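3-hydroxyacyl-CoA dehydrogenase (Burkholderia thailandensis, PDB 4XGN) binds NAD and probably catalyses the reversible NAD-dependent oxidation of 3-hydroxyacyl-CoA to 3-ketoacyl-CoA. Local coordinates at residues Ile11-Phe16 with Gly37-Leu42; Leu17-Ala22 with Val41-Asn46; Val62-Ala67 with Phe124-Val129. All blocks are in the same frame, centred on the assembly; numbering follows the deposited sequence.

Interaction 1 of 3, residues Ile11-Phe16 with Gly37-Leu42; sequences IRDNVF and GGKVVL
V15 and F16 pair with K39 and V40 where two neighbouring parallel strands of the Rossmann sheet begin, and here the packing is close. F16 N donates to K39 O at 2.9 Å, and F16 O in turn accepts V41 N, so the second strand is gripped on both sides of V40. Beta-branched valines suit the extended backbone. V15 CG1 meets V41 CG2 at 4.1 Å, on the face that helix 69-82 covers, while the F16 ring lies on the other face with L33 of helix 24-35 and has only its edge turned to the G38 backbone.

Toward solvent the contact passes into the type II turn I11-N14. D13 N donates to G37 O at 2.8 Å, nearly straight at hydrogen but from well above the carbonyl plane, and a water links D13 OD1 to the same oxygen. G37, the C-prime residue of the Schellman motif closing helix 24-35, lies with its CA over one face of the R12 guanidinium; its positive phi (86°) is one that glycine adopts easily.

K39 spans both regions: its chain, extended beyond CG, carries NZ to D13 O at 3.0 Å. The D13 carboxylate stays 4.3 Å from K39 NZ, measured to OD1. The lysine therefore holds the turn through a carbonyl, with the nearby negative charge probably adding only a longer-range attraction.

Interaction 2 of 3, residues Leu17-Ala22 with Val41-Asn46; sequences LITGGA and VLADLN. With NAD (nicotinamide-adenine-dinucleotide), chain I.
D44 puts a carboxylate into a buried contact, where it meets A22, just past the glycine turn, and the cofactor. With CG anti to the backbone N (chi1 -157°), its carboxylate reaches the adenosine ribose of NAD: OD1 accepts from O2B at 2.6 Å and OD2 from O3B at 2.7 Å. The protein holds the same two oxygens. A22 N donates to D44 OD2 at 3.0 Å from above the carboxylate plane, and N46 N closes an Asx turn onto OD1 from its anti side. A22 also lays its methyl against the acid, A22 CB to D44 OD2 3.3 Å.

Behind this polar end the strands pair in parallel. V41 O receives I18 N almost in line with its C=O bond, I18 O receives A43 N, and a weak bond from G20 N to A43 O ends the pairing where the first strand turns away. On the face shared by L17, V41 and A43, L17 brings CD1 to within 3.5 Å of V41 CG1, and the same L17 CD1 lies 4.0 Å from A43 CB, small enough to fit there. G20 has positive phi and its CA lies against NAD O4B; G21 lies against the L42 side chain, its O 3.8 Å from L42 CD1. L45 covers the adenine with its branched end, L45 CD1 to NAD C5A 3.5 Å.

An acid closing the second strand and gripping both ribose hydroxyls is the classical NAD signature of Rossmann enzymes. Its negative charge would probably disfavour the 2'-phosphate of NADP, consistent with the NAD bound here.

Interaction 3 of 3, residues Val62-Ala67 with Phe124-Val129; sequences VRCDVA and FNMIRV. With NAD (nicotinamide-adenine-dinucleotide), chain I.
V66 and N125 meet where the loop after the third strand of the Rossmann fold, 60-63, passes the long helix 109-135. The polar link is a single bond: N125 ND2 donates to V66 O at 2.8 Å, almost straight, with the oxygen in the amide plane although the nitrogen stands above the carbonyl plane. An asparagine suits this site because its amide serves both ways. Its OD1 takes NE and NH2 of R128 side-on, fixing the amide's rotation; R128 is held in turn by E69 and by H107 O of the second subunit.

The apolar part belongs to M126. Its chain, bent at chi2 and chi3, crosses V66 at about a right angle, bringing CG to 3.8 Å from V66 CG1, and its SD comes to 4.0 Å from C64 SG.

Cofactor binding forms the third group. D65 OD1, which also accepts A67 N in an Asx turn, receives the adenine amino group N6A at 3.0 Å. Beside it V66 N donates to the ring nitrogen N1A at 3.1 Å, and V66 CG2 lies 3.6 Å from that same N1A.

Interactions 1 and 2 are consecutive, overlapping lengths of one beta-alpha-beta unit, strands 15-19 and 39-44 joined through helix 24-35; their centres lie 13 Å apart and V40 CG1 touches I18 CD1 at 4.0 Å. Interaction 1 sits at the strands' starting ends; even its V41 side chain, shared with interaction 2, is about 12 Å from NAD (nearest atoms), whereas interaction 2 reaches the cofactor at their far ends. Strand 60-63 continues the sheet into interaction 3: D44 O and C64 N lie 3.0 Å apart, a probable hydrogen bond. Interactions 2 and 3, centres 10 Å apart, both hold the adenosine: D44 binds the ribose hydroxyls, D65 and V66 hydrogen-bond the adenine, and L45 packs on it.

Interaction 1 of 3, residues Ile11-Phe16 with Gly37-Leu42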
# COMPACT_ATOMS: atom_id res chain seq x y z
N ILE A 11 7.37 0.87 31.01
CA ILE A 11 8.79 0.77 30.68
C ILE A 11 9.64 0.61 31.94
O ILE A 11 10.55 -0.19 31.98
CB ILE A 11 9.25 1.97 29.84
CG1 ILE A 11 8.57 1.91 28.46
CG2 ILE A 11 10.79 2.01 29.72
CD1 ILE A 11 8.70 3.19 27.69
N ARG A 12 9.30 1.35 33.00
CA ARG A 12 10.11 1.34 34.22
C ARG A 12 10.31 -0.06 34.83
O ARG A 12 9.35 -0.80 35.02
CB ARG A 12 9.45 2.24 35.26
CG ARG A 12 10.18 2.37 36.58
CD ARG A 12 9.72 3.64 37.30
NE ARG A 12 10.13 4.83 36.55
CZ ARG A 12 11.37 5.33 36.48
NH1 ARG A 12 12.39 4.80 37.14
NH2 ARG A 12 11.59 6.42 35.74
N ASP A 13 11.58 -0.39 35.08
CA ASP A 13 12.03 -1.64 35.68
C ASP A 13 11.84 -2.90 34.85
O ASP A 13 12.22 -3.97 35.30
CB ASP A 13 11.42 -1.84 37.10
CG ASP A 13 11.79 -0.73 38.07
OD1 ASP A 13 13.00 -0.34 38.13
OD2 ASP A 13 10.87 -0.29 38.80
N ASN A 14 11.36 -2.78 33.60
CA ASN A 14 11.26 -3.92 32.71
C ASN A 14 12.45 -3.89 31.77
O ASN A 14 13.15 -2.86 31.67
CB ASN A 14 9.95 -3.92 31.91
CG ASN A 14 8.77 -4.36 32.76
OD1 ASN A 14 8.86 -5.38 33.48
ND2 ASN A 14 7.70 -3.59 32.75
N VAL A 15 12.66 -5.01 31.08
CA VAL A 15 13.83 -5.17 30.23
C VAL A 15 13.53 -5.06 28.74
O VAL A 15 12.54 -5.62 28.27
CB VAL A 15 14.56 -6.50 30.54
CG1 VAL A 15 15.76 -6.74 29.61
CG2 VAL A 15 15.02 -6.50 31.98
N PHE A 16 14.43 -4.37 28.03
CA PHE A 16 14.31 -4.15 26.57
C PHE A 16 15.60 -4.53 25.91
O PHE A 16 16.67 -4.02 26.27
CB PHE A 16 13.99 -2.69 26.28
CG PHE A 16 12.73 -2.28 26.89
CD1 PHE A 16 12.71 -1.91 28.23
CD2 PHE A 16 11.51 -2.47 26.22
CE1 PHE A 16 11.52 -1.63 28.86
CE2 PHE A 16 10.31 -2.18 26.87
CZ PHE A 16 10.33 -1.76 28.18
N GLY A 37 13.34 4.68 32.83
CA GLY A 37 13.49 3.62 33.83
C GLY A 37 13.56 2.17 33.39
O GLY A 37 13.64 1.30 34.26
N GLY A 38 13.56 1.90 32.08
CA GLY A 38 13.78 0.56 31.57
C GLY A 38 15.24 0.16 31.72
O GLY A 38 16.11 1.02 31.92
N LYS A 39 15.48 -1.15 31.67
CA LYS A 39 16.79 -1.74 31.73
C LYS A 39 17.08 -2.32 30.37
O LYS A 39 16.26 -3.05 29.85
CB LYS A 39 16.81 -2.86 32.77
CG LYS A 39 16.43 -2.37 34.17
CD LYS A 39 16.12 -3.55 35.09
CE LYS A 39 15.60 -3.10 36.42
NZ LYS A 39 14.66 -4.13 37.00
N VAL A 40 18.21 -1.96 29.80
CA VAL A 40 18.49 -2.38 28.40
C VAL A 40 19.55 -3.47 28.33
O VAL A 40 20.52 -3.53 29.11
CB VAL A 40 18.88 -1.20 27.51
CG1 VAL A 40 17.76 -0.18 27.46
CG2 VAL A 40 20.23 -0.61 27.89
N VAL A 41 19.34 -4.38 27.39
CA VAL A 41 20.38 -5.23 26.88
C VAL A 41 20.66 -4.80 25.45
O VAL A 41 19.73 -4.78 24.62
CB VAL A 41 19.95 -6.71 26.85
CG1 VAL A 41 21.04 -7.60 26.23
CG2 VAL A 41 19.59 -7.16 28.28
N LEU A 42 21.94 -4.47 25.18
CA LEU A 42 22.38 -4.06 23.86
C LEU A 42 23.04 -5.22 23.21
O LEU A 42 24.01 -5.76 23.73
CB LEU A 42 23.33 -2.87 23.94
CG LEU A 42 22.89 -1.74 24.86
CD1 LEU A 42 23.94 -0.62 24.89
CD2 LEU A 42 21.57 -1.21 24.39
O HOH W 1 14.73 1.72 36.83

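Interaction 2 of 3, residues Leu17-Ala22 with Val41-Asn46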
# COMPACT_ATOMS: atom_id res chain seq x y z
N LEU A 17 15.47 -5.44 24.94
CA LEU A 17 16.59 -5.99 24.17
C LEU A 17 16.62 -5.21 22.87
O LEU A 17 15.59 -5.14 22.18
CB LEU A 17 16.41 -7.48 23.93
CG LEU A 17 17.44 -8.14 22.97
CD1 LEU A 17 18.87 -7.98 23.46
CD2 LEU A 17 17.09 -9.62 22.85
N ILE A 18 17.76 -4.59 22.60
CA ILE A 18 17.90 -3.69 21.48
C ILE A 18 19.09 -4.17 20.64
O ILE A 18 20.24 -4.05 21.06
CB ILE A 18 18.13 -2.25 21.91
CG1 ILE A 18 17.04 -1.76 22.90
CG2 ILE A 18 18.19 -1.33 20.70
CD1 ILE A 18 17.30 -0.40 23.48
N THR A 19 18.80 -4.60 19.42
CA THR A 19 19.84 -5.00 18.47
C THR A 19 20.31 -3.76 17.74
O THR A 19 19.54 -2.83 17.51
CB THR A 19 19.43 -6.08 17.49
OG1 THR A 19 18.63 -5.53 16.45
CG2 THR A 19 18.78 -7.28 18.19
N GLY A 20 21.58 -3.77 17.33
CA GLY A 20 22.19 -2.55 16.81
C GLY A 20 22.28 -1.46 17.87
O GLY A 20 22.43 -0.29 17.56
N GLY A 21 22.26 -1.86 19.13
CA GLY A 21 22.12 -0.92 20.21
C GLY A 21 23.41 -0.17 20.53
O GLY A 21 23.36 0.74 21.35
N ALA A 22 24.54 -0.50 19.88
CA ALA A 22 25.77 0.25 20.09
C ALA A 22 25.78 1.62 19.39
O ALA A 22 26.67 2.43 19.66
CB ALA A 22 26.98 -0.54 19.68
N VAL A 41 19.34 -4.38 27.39
CA VAL A 41 20.38 -5.23 26.88
C VAL A 41 20.66 -4.80 25.45
O VAL A 41 19.73 -4.78 24.62
CB VAL A 41 19.95 -6.71 26.85
CG1 VAL A 41 21.04 -7.60 26.23
CG2 VAL A 41 19.59 -7.16 28.28
N LEU A 42 21.94 -4.47 25.18
CA LEU A 42 22.38 -4.06 23.86
C LEU A 42 23.04 -5.22 23.21
O LEU A 42 24.01 -5.76 23.73
CB LEU A 42 23.33 -2.87 23.94
CG LEU A 42 22.89 -1.74 24.86
CD1 LEU A 42 23.94 -0.62 24.89
CD2 LEU A 42 21.57 -1.21 24.39
N ALA A 43 22.56 -5.57 22.02
CA ALA A 43 23.09 -6.67 21.21
C ALA A 43 23.68 -6.10 19.91
O ALA A 43 22.99 -5.45 19.14
CB ALA A 43 21.98 -7.67 20.93
N ASP A 44 24.98 -6.23 19.70
CA ASP A 44 25.63 -5.61 18.57
C ASP A 44 26.92 -6.33 18.28
O ASP A 44 27.45 -7.02 19.15
CB ASP A 44 25.92 -4.13 18.93
CG ASP A 44 26.08 -3.23 17.71
OD1 ASP A 44 27.07 -3.37 16.95
OD2 ASP A 44 25.20 -2.32 17.54
N LEU A 45 27.45 -6.11 17.07
CA LEU A 45 28.82 -6.53 16.77
C LEU A 45 29.92 -5.69 17.46
O LEU A 45 31.06 -6.18 17.67
CB LEU A 45 29.05 -6.49 15.26
CG LEU A 45 28.06 -7.26 14.41
CD1 LEU A 45 28.33 -6.95 12.93
CD2 LEU A 45 28.17 -8.76 14.70
N ASN A 46 29.59 -4.43 17.78
CA ASN A 46 30.59 -3.47 18.17
C ASN A 46 30.85 -3.63 19.67
O ASN A 46 30.08 -3.11 20.48
CB ASN A 46 30.13 -2.05 17.88
CG ASN A 46 31.21 -1.02 18.07
OD1 ASN A 46 32.12 -1.19 18.87
ND2 ASN A 46 31.08 0.10 17.36
PA NAD I . 24.15 2.41 12.54
O1A NAD I . 25.14 1.91 11.54
O2A NAD I . 24.50 3.64 13.31
O5B NAD I . 23.76 1.25 13.58
C5B NAD I . 23.57 -0.08 13.17
C4B NAD I . 24.11 -1.03 14.25
O4B NAD I . 23.89 -2.23 13.73
C3B NAD I . 25.64 -0.90 14.42
O3B NAD I . 26.06 -0.57 15.71
C2B NAD I . 26.07 -2.28 13.90
O2B NAD I . 27.39 -2.66 14.44
C1B NAD I . 25.06 -3.11 14.15
N9A NAD I . 25.05 -4.26 13.30
C8A NAD I . 25.30 -4.36 11.96
N7A NAD I . 25.25 -5.68 11.58
C5A NAD I . 24.94 -6.34 12.69
C6A NAD I . 24.75 -7.68 12.90
N6A NAD I . 24.88 -8.76 11.99
N1A NAD I . 24.43 -8.10 14.14
C2A NAD I . 24.31 -7.22 15.18
N3A NAD I . 24.49 -5.88 14.97
C4A NAD I . 24.82 -5.49 13.72
O3 NAD I . 22.88 2.69 11.59
PN NAD I . 21.40 3.14 12.10
O1N NAD I . 21.06 4.35 11.29
O2N NAD I . 21.26 3.32 13.61
O5D NAD I . 20.49 1.90 11.61
C5D NAD I . 19.50 1.30 12.45
C4D NAD I . 18.41 0.65 11.68
O4D NAD I . 17.74 1.67 11.07
C3D NAD I . 18.95 -0.26 10.55
O3D NAD I . 18.16 -1.36 10.38
C2D NAD I . 18.85 0.72 9.35
O2D NAD I . 18.87 -0.02 8.04
C1D NAD I . 17.71 1.35 9.55
N1N NAD I . 17.48 2.63 8.90
C2N NAD I . 18.33 3.70 9.01
C3N NAD I . 18.08 4.91 8.37
C7N NAD I . 19.02 6.09 8.43
O7N NAD I . 18.85 7.01 7.67
N7N NAD I . 20.06 6.14 9.40
C4N NAD I . 16.90 5.03 7.62
C5N NAD I . 16.03 3.98 7.53
C6N NAD I . 16.31 2.79 8.17

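Interaction 3 of 3, residues Val62-Ala67 with Phe124-Val129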
# COMPACT_ATOMS: atom_id res chain seq x y z
N VAL A 62 25.81 -7.66 25.11
CA VAL A 62 26.14 -8.99 24.60
C VAL A 62 26.61 -8.85 23.15
O VAL A 62 25.88 -8.32 22.31
CB VAL A 62 24.91 -9.89 24.64
CG1 VAL A 62 25.17 -11.27 24.07
CG2 VAL A 62 24.31 -9.90 26.02
N ARG A 63 27.83 -9.31 22.85
CA ARG A 63 28.28 -9.41 21.45
C ARG A 63 27.37 -10.39 20.73
O ARG A 63 27.29 -11.57 21.09
CB ARG A 63 29.72 -9.85 21.36
CG ARG A 63 30.30 -9.74 19.96
CD ARG A 63 29.91 -10.83 19.00
NE ARG A 63 30.57 -10.69 17.69
CZ ARG A 63 30.32 -11.47 16.65
NH1 ARG A 63 29.50 -12.51 16.75
NH2 ARG A 63 30.94 -11.24 15.51
N CYS A 64 26.64 -9.88 19.74
CA CYS A 64 25.58 -10.63 19.11
C CYS A 64 25.50 -10.31 17.63
O CYS A 64 25.24 -9.18 17.23
CB CYS A 64 24.27 -10.39 19.86
SG CYS A 64 22.78 -11.02 19.01
N ASP A 65 25.82 -11.31 16.81
CA ASP A 65 25.54 -11.24 15.38
C ASP A 65 24.17 -11.77 15.23
O ASP A 65 23.92 -12.94 15.48
CB ASP A 65 26.54 -12.08 14.60
CG ASP A 65 26.38 -11.97 13.09
OD1 ASP A 65 25.26 -11.63 12.58
OD2 ASP A 65 27.43 -12.27 12.41
N VAL A 66 23.25 -10.89 14.83
CA VAL A 66 21.85 -11.27 14.76
C VAL A 66 21.54 -12.41 13.79
O VAL A 66 20.49 -13.03 13.91
CB VAL A 66 20.92 -10.05 14.40
CG1 VAL A 66 20.96 -8.99 15.48
CG2 VAL A 66 21.27 -9.48 13.04
N ALA A 67 22.45 -12.72 12.88
CA ALA A 67 22.28 -13.85 11.98
C ALA A 67 22.59 -15.20 12.59
O ALA A 67 22.33 -16.22 11.94
CB ALA A 67 23.07 -13.66 10.69
N PHE A 124 14.35 -11.68 11.85
CA PHE A 124 13.51 -12.81 12.19
C PHE A 124 14.12 -13.71 13.28
O PHE A 124 13.39 -14.17 14.16
CB PHE A 124 13.15 -13.69 10.98
CG PHE A 124 12.17 -14.77 11.33
CD1 PHE A 124 10.84 -14.45 11.54
CD2 PHE A 124 12.59 -16.08 11.56
CE1 PHE A 124 9.93 -15.41 11.91
CE2 PHE A 124 11.69 -17.06 11.90
CZ PHE A 124 10.33 -16.73 12.07
N ASN A 125 15.42 -13.92 13.22
CA ASN A 125 16.10 -14.77 14.19
C ASN A 125 15.91 -14.21 15.60
O ASN A 125 15.60 -14.95 16.55
CB ASN A 125 17.59 -14.87 13.84
CG ASN A 125 18.35 -15.83 14.70
OD1 ASN A 125 17.85 -16.87 15.11
ND2 ASN A 125 19.59 -15.49 15.00
N MET A 126 16.05 -12.89 15.72
CA MET A 126 15.90 -12.27 17.01
C MET A 126 14.44 -12.35 17.43
O MET A 126 14.15 -12.65 18.57
CB MET A 126 16.35 -10.83 16.96
CG MET A 126 17.83 -10.67 16.71
SD MET A 126 18.99 -11.47 17.85
CE MET A 126 18.51 -10.85 19.43
N ILE A 127 13.50 -12.12 16.51
CA ILE A 127 12.08 -12.19 16.86
C ILE A 127 11.68 -13.56 17.39
O ILE A 127 11.02 -13.65 18.41
CB ILE A 127 11.19 -11.80 15.65
CG1 ILE A 127 11.33 -10.29 15.32
CG2 ILE A 127 9.73 -12.23 15.83
CD1 ILE A 127 10.65 -9.86 14.04
N ARG A 128 12.10 -14.63 16.73
CA ARG A 128 11.59 -15.93 17.09
C ARG A 128 12.09 -16.33 18.48
O ARG A 128 11.34 -16.93 19.25
CB ARG A 128 11.98 -16.94 16.00
CG ARG A 128 13.45 -17.34 15.98
CD ARG A 128 13.93 -18.05 14.72
NE ARG A 128 15.33 -18.33 15.00
CZ ARG A 128 15.77 -19.41 15.66
NH1 ARG A 128 15.00 -20.47 15.89
NH2 ARG A 128 17.04 -19.45 16.05
N VAL A 129 13.34 -15.96 18.80
CA VAL A 129 13.92 -16.32 20.06
C VAL A 129 13.36 -15.46 21.19
O VAL A 129 12.97 -15.97 22.29
CB VAL A 129 15.47 -16.29 19.99
CG1 VAL A 129 16.07 -16.67 21.35
CG2 VAL A 129 16.00 -17.27 18.93
PA NAD I . 24.15 2.41 12.54
O1A NAD I . 25.14 1.91 11.54
O2A NAD I . 24.50 3.64 13.31
O5B NAD I . 23.76 1.25 13.58
C5B NAD I . 23.57 -0.08 13.17
C4B NAD I . 24.11 -1.03 14.25
O4B NAD I . 23.89 -2.23 13.73
C3B NAD I . 25.64 -0.90 14.42
O3B NAD I . 26.06 -0.57 15.71
C2B NAD I . 26.07 -2.28 13.90
O2B NAD I . 27.39 -2.66 14.44
C1B NAD I . 25.06 -3.11 14.15
N9A NAD I . 25.05 -4.26 13.30
C8A NAD I . 25.30 -4.36 11.96
N7A NAD I . 25.25 -5.68 11.58
C5A NAD I . 24.94 -6.34 12.69
C6A NAD I . 24.75 -7.68 12.90
N6A NAD I . 24.88 -8.76 11.99
N1A NAD I . 24.43 -8.10 14.14
C2A NAD I . 24.31 -7.22 15.18
N3A NAD I . 24.49 -5.88 14.97
C4A NAD I . 24.82 -5.49 13.72
O3 NAD I . 22.88 2.69 11.59
PN NAD I . 21.40 3.14 12.10
O1N NAD I . 21.06 4.35 11.29
O2N NAD I . 21.26 3.32 13.61
O5D NAD I . 20.49 1.90 11.61
C5D NAD I . 19.50 1.30 12.45
C4D NAD I . 18.41 0.65 11.68
O4D NAD I . 17.74 1.67 11.07
C3D NAD I . 18.95 -0.26 10.55
O3D NAD I . 18.16 -1.36 10.38
C2D NAD I . 18.85 0.72 9.35
O2D NAD I . 18.87 -0.02 8.04
C1D NAD I . 17.71 1.35 9.55
N1N NAD I . 17.48 2.63 8.90
C2N NAD I . 18.33 3.70 9.01
C3N NAD I . 18.08 4.91 8.37
C7N NAD I . 19.02 6.09 8.43
O7N NAD I . 18.85 7.01 7.67
N7N NAD I . 20.06 6.14 9.40
C4N NAD I . 16.90 5.03 7.62
C5N NAD I . 16.03 3.98 7.53
C6N NAD I . 16.31 2.79 8.17